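Local coordinates for protein acyl-CoA hydrolase (Bacillus halodurans, PDB 1VPM) that probably hydrolyses the thioester bond of long-chain fatty acyl-CoAs, releasing fatty acid and coenzyme A, and binds coenzyme A, at residues R28-P32 with P33-H37; G44-L47 with A48-E52. All coordinates share one frame; numbering follows the deposited sequence.

Interaction 1: R28-P32 with P33-H37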
# COMPACT_ATOMS: atom_id res chain seq x y z
N ARG A 28 -10.30 -10.04 -6.78
CA ARG A 28 -9.00 -9.62 -6.23
C ARG A 28 -8.08 -10.83 -6.20
O ARG A 28 -8.47 -11.91 -5.81
CB ARG A 28 -9.19 -9.18 -4.76
CG ARG A 28 -10.20 -8.09 -4.48
CD ARG A 28 -9.93 -6.89 -5.32
NE ARG A 28 -8.79 -6.16 -4.79
CZ ARG A 28 -8.89 -5.02 -4.11
NH1 ARG A 28 -10.08 -4.44 -3.87
NH2 ARG A 28 -7.78 -4.46 -3.67
N LEU A 29 -6.83 -10.60 -6.53
CA LEU A 29 -5.83 -11.62 -6.43
C LEU A 29 -5.36 -11.69 -4.98
O LEU A 29 -5.10 -10.64 -4.38
CB LEU A 29 -4.70 -11.22 -7.34
CG LEU A 29 -3.60 -12.24 -7.63
CD1 LEU A 29 -4.17 -13.56 -8.11
CD2 LEU A 29 -2.66 -11.66 -8.67
N VAL A 30 -5.18 -12.89 -4.46
CA VAL A 30 -4.64 -13.05 -3.08
C VAL A 30 -3.12 -13.09 -3.17
O VAL A 30 -2.51 -13.94 -3.89
CB VAL A 30 -5.15 -14.30 -2.40
CG1 VAL A 30 -4.58 -14.41 -0.98
CG2 VAL A 30 -6.67 -14.26 -2.32
N LEU A 31 -2.45 -12.14 -2.51
CA LEU A 31 -1.03 -12.08 -2.57
C LEU A 31 -0.36 -12.22 -1.20
O LEU A 31 -1.02 -12.11 -0.21
CB LEU A 31 -0.62 -10.76 -3.19
CG LEU A 31 -1.00 -10.75 -4.70
CD1 LEU A 31 -0.89 -9.38 -5.22
CD2 LEU A 31 -0.17 -11.70 -5.55
N PRO A 32 0.96 -12.49 -1.18
CA PRO A 32 1.66 -12.74 0.11
C PRO A 32 1.46 -11.73 1.25
O PRO A 32 1.34 -12.14 2.40
CB PRO A 32 3.11 -12.87 -0.31
CG PRO A 32 3.01 -13.45 -1.72
CD PRO A 32 1.89 -12.66 -2.32
N PRO A 33 1.37 -10.43 0.95
CA PRO A 33 1.09 -9.45 2.03
C PRO A 33 -0.25 -9.60 2.73
O PRO A 33 -0.43 -9.03 3.79
CB PRO A 33 1.11 -8.10 1.30
CG PRO A 33 1.79 -8.33 0.03
CD PRO A 33 1.58 -9.76 -0.35
N ASP A 34 -1.19 -10.31 2.07
CA ASP A 34 -2.56 -10.51 2.49
C ASP A 34 -2.75 -11.74 3.37
O ASP A 34 -3.87 -11.95 3.83
CB ASP A 34 -3.44 -10.75 1.25
CG ASP A 34 -3.38 -9.66 0.23
OD1 ASP A 34 -3.12 -8.52 0.63
OD2 ASP A 34 -3.65 -9.95 -0.97
N THR A 35 -1.71 -12.56 3.58
CA THR A 35 -1.83 -13.88 4.20
C THR A 35 -0.97 -14.05 5.45
O THR A 35 0.07 -13.41 5.58
CB THR A 35 -1.45 -15.03 3.21
OG1 THR A 35 -0.05 -15.03 2.95
CG2 THR A 35 -2.21 -14.86 1.89
N ASN A 36 -1.34 -15.00 6.30
CA ASN A 36 -0.49 -15.48 7.40
C ASN A 36 0.70 -16.24 6.80
O ASN A 36 0.83 -16.41 5.56
CB ASN A 36 -1.29 -16.27 8.46
CG ASN A 36 -1.71 -17.67 8.02
OD1 ASN A 36 -1.30 -18.16 6.98
ND2 ASN A 36 -2.54 -18.33 8.84
N HIS A 37 1.63 -16.66 7.64
CA HIS A 37 2.88 -17.20 7.13
C HIS A 37 2.73 -18.59 6.54
O HIS A 37 3.63 -19.06 5.86
CB HIS A 37 3.96 -17.16 8.19
CG HIS A 37 3.80 -18.18 9.27
ND1 HIS A 37 3.30 -17.86 10.51
CD2 HIS A 37 4.17 -19.48 9.33
CE1 HIS A 37 3.32 -18.94 11.27
NE2 HIS A 37 3.85 -19.93 10.58
O HOH W 1 -5.94 -9.97 -1.74

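Interaction 2: G44-L47 with A48-E52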
# COMPACT_ATOMS: atom_id res chain seq x y z
N GLY A 44 -9.24 -10.19 8.09
CA GLY A 44 -9.38 -8.75 7.94
C GLY A 44 -9.33 -8.24 6.51
O GLY A 44 -9.99 -7.24 6.18
N LYS A 45 -8.55 -8.87 5.65
CA LYS A 45 -8.51 -8.46 4.26
C LYS A 45 -9.86 -8.75 3.61
O LYS A 45 -10.38 -7.95 2.85
CB LYS A 45 -7.40 -9.21 3.50
CG LYS A 45 -6.00 -8.72 3.74
CD LYS A 45 -5.84 -7.30 3.18
CE LYS A 45 -6.44 -7.13 1.76
NZ LYS A 45 -5.76 -6.01 0.99
N VAL A 46 -10.43 -9.92 3.91
CA VAL A 46 -11.72 -10.31 3.39
C VAL A 46 -12.83 -9.36 3.88
O VAL A 46 -13.62 -8.80 3.08
CB VAL A 46 -12.09 -11.76 3.71
CG1 VAL A 46 -13.40 -12.04 3.07
CG2 VAL A 46 -11.04 -12.75 3.19
N LEU A 47 -12.77 -9.01 5.16
CA LEU A 47 -13.66 -8.00 5.66
C LEU A 47 -13.52 -6.64 4.99
O LEU A 47 -14.59 -6.00 4.71
CB LEU A 47 -13.50 -7.85 7.21
CG LEU A 47 -13.83 -9.10 8.04
CD1 LEU A 47 -13.43 -8.89 9.48
CD2 LEU A 47 -15.26 -9.52 7.93
N ALA A 48 -12.29 -6.22 4.73
CA ALA A 48 -11.99 -4.94 4.06
C ALA A 48 -12.66 -4.95 2.67
O ALA A 48 -13.32 -3.97 2.24
CB ALA A 48 -10.48 -4.68 3.90
N TYR A 49 -12.48 -6.05 1.97
CA TYR A 49 -13.06 -6.19 0.61
C TYR A 49 -14.57 -6.24 0.61
O TYR A 49 -15.22 -5.65 -0.27
CB TYR A 49 -12.53 -7.42 -0.09
CG TYR A 49 -11.06 -7.45 -0.36
CD1 TYR A 49 -10.34 -6.30 -0.58
CD2 TYR A 49 -10.42 -8.69 -0.51
CE1 TYR A 49 -8.98 -6.37 -0.88
CE2 TYR A 49 -9.11 -8.76 -0.85
CZ TYR A 49 -8.39 -7.61 -0.99
OH TYR A 49 -7.07 -7.68 -1.31
N ILE A 50 -15.17 -6.88 1.63
CA ILE A 50 -16.62 -6.92 1.79
C ILE A 50 -17.20 -5.50 1.98
O ILE A 50 -18.17 -5.13 1.32
CB ILE A 50 -16.99 -7.82 3.00
CG1 ILE A 50 -16.84 -9.30 2.67
CG2 ILE A 50 -18.43 -7.57 3.50
CD1 ILE A 50 -16.85 -10.16 3.85
N ASP A 51 -16.59 -4.70 2.83
CA ASP A 51 -17.06 -3.32 3.03
C ASP A 51 -16.85 -2.49 1.77
O ASP A 51 -17.69 -1.67 1.45
CB ASP A 51 -16.34 -2.66 4.18
CG ASP A 51 -16.94 -1.32 4.54
OD1 ASP A 51 -18.05 -1.40 5.15
OD2 ASP A 51 -16.33 -0.25 4.24
N GLU A 52 -15.76 -2.70 1.05
CA GLU A 52 -15.47 -1.94 -0.17
C GLU A 52 -16.58 -2.16 -1.16
O GLU A 52 -17.09 -1.20 -1.78
CB GLU A 52 -14.12 -2.39 -0.77
CG GLU A 52 -13.62 -1.57 -1.89
CD GLU A 52 -12.29 -2.08 -2.47
OE1 GLU A 52 -11.43 -2.57 -1.69
OE2 GLU A 52 -12.16 -1.98 -3.70

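Interaction 1: R28-P32 with P33-H37
With CG anti to the carbonyl carbon (chi1 -57°), next to its own backbone N, the Asp34 carboxylate reaches back to the amide of Leu31. Asp34 OD2 there takes that amide in a nearly straight bond, Leu31 N to Asp34 OD2 2.9 Å, with the N-H arriving from above the carboxylate plane rather than in it. The same two residues are joined again through the backbone, Asp34 N donating to Leu31 O at 2.9 Å, so that this carboxylate clasps the start of the turn its own amide closes. One step on, Thr35 N reaches Pro32 O at 3.3 Å. Thr35 holds OG1 between its backbone N and carbonyl carbon (chi1 70°), placing the hydroxyl near both Pro32 O and Asn36 O. Its other branch, Thr35 CG2, lies 3.7 Å from Val30 CG1, which makes threonine apt here: one branch polar, the other apolar. The two prolines lie side by side and point the same way, with Pro32 CB and Pro33 CD tight at 3.5 Å. Proline suits both places, since its fixed phi matches the helical turn, and neither nitrogen need donate in this first turn. Across a subunit boundary, Pro32 and Pro33 pack on Pro32 and Pro33 of the second subunit, while inside the chain Val30 leans on Ile41 and Thr35 on Val82. Two overlapping type I turns thus make a short 3-10 turn, by which the chain leaves strand 24-29 on its way to the central helix of the hotdog fold.

Interaction 2: G44-L47 with A48-E52
From Gly44 to Glu52 the backbone is regular alpha-helix, each amide from Ala48 to Asp51 reaching a carbonyl four residues back: Ala48 N to Gly44 O at 2.9 Å, then Tyr49 to Lys45, Ile50 to Val46 and Asp51 to Leu47. Lys45 and Tyr49, one turn apart, carry the polar side-chain contact. Bends at chi2 (-67°) and chi3 (-45°) fold the lysine chain round to the phenol end of the ring, where Lys45 CE comes within 3.4 Å of Tyr49 CZ and Lys45 NZ makes a weak hydrogen bond to Tyr49 OH. The same amine has a long, weak ion pair with Asp34 OD1. Lys45 O lies over one ring face, 3.3 Å above the plane and displaced toward the rim. This is the central helix of the hotdog fold, which the antiparallel sheet wraps: Tyr49 packs on Leu86 and Leu88 of strand 85-95, and Ile50 on Leu88 and on strand 116-129. With an alanine here in place of the tyrosine, a gap would probably open beside those leucines, and the lysine amine would lose its weak bond to the hydroxyl, keeping of the partners described just the long pairing to Asp34. Val46 CG1 meets Ile50 CD1 at 4.0 Å; these branched aliphatic side chains suit a buried face, and Val46 also touches bound coenzyme A. Leu47 packs on Leu47 of the fourth subunit, while Asp51 OD1 hydrogen-bonds Thr68 OG1, whose residue binds coenzyme A.

Overall arrangement
Interaction 1 lies toward the periphery of the chain, partly buried in the connection after strand 24-29, whereas interaction 2 is a buried piece of helix 43-62 closer to the chain's centre (about 9 Å from it, against about 21 Å, centre to centre). A carboxylate and two prolines, with two backbone bonds, hold the turn of the first; in the second the repeating backbone bonds give the shape, and aliphatic and aromatic side chains fill the space against the sheet. The contact centres are about 13 Å apart, yet they touch: Arg28 CZ packs 3.5 Å from Tyr49 CE1. Both also meet the fourth subunit, through Asn36 and His37 in 33-37 and through Leu47 and Asp51 in 44-52.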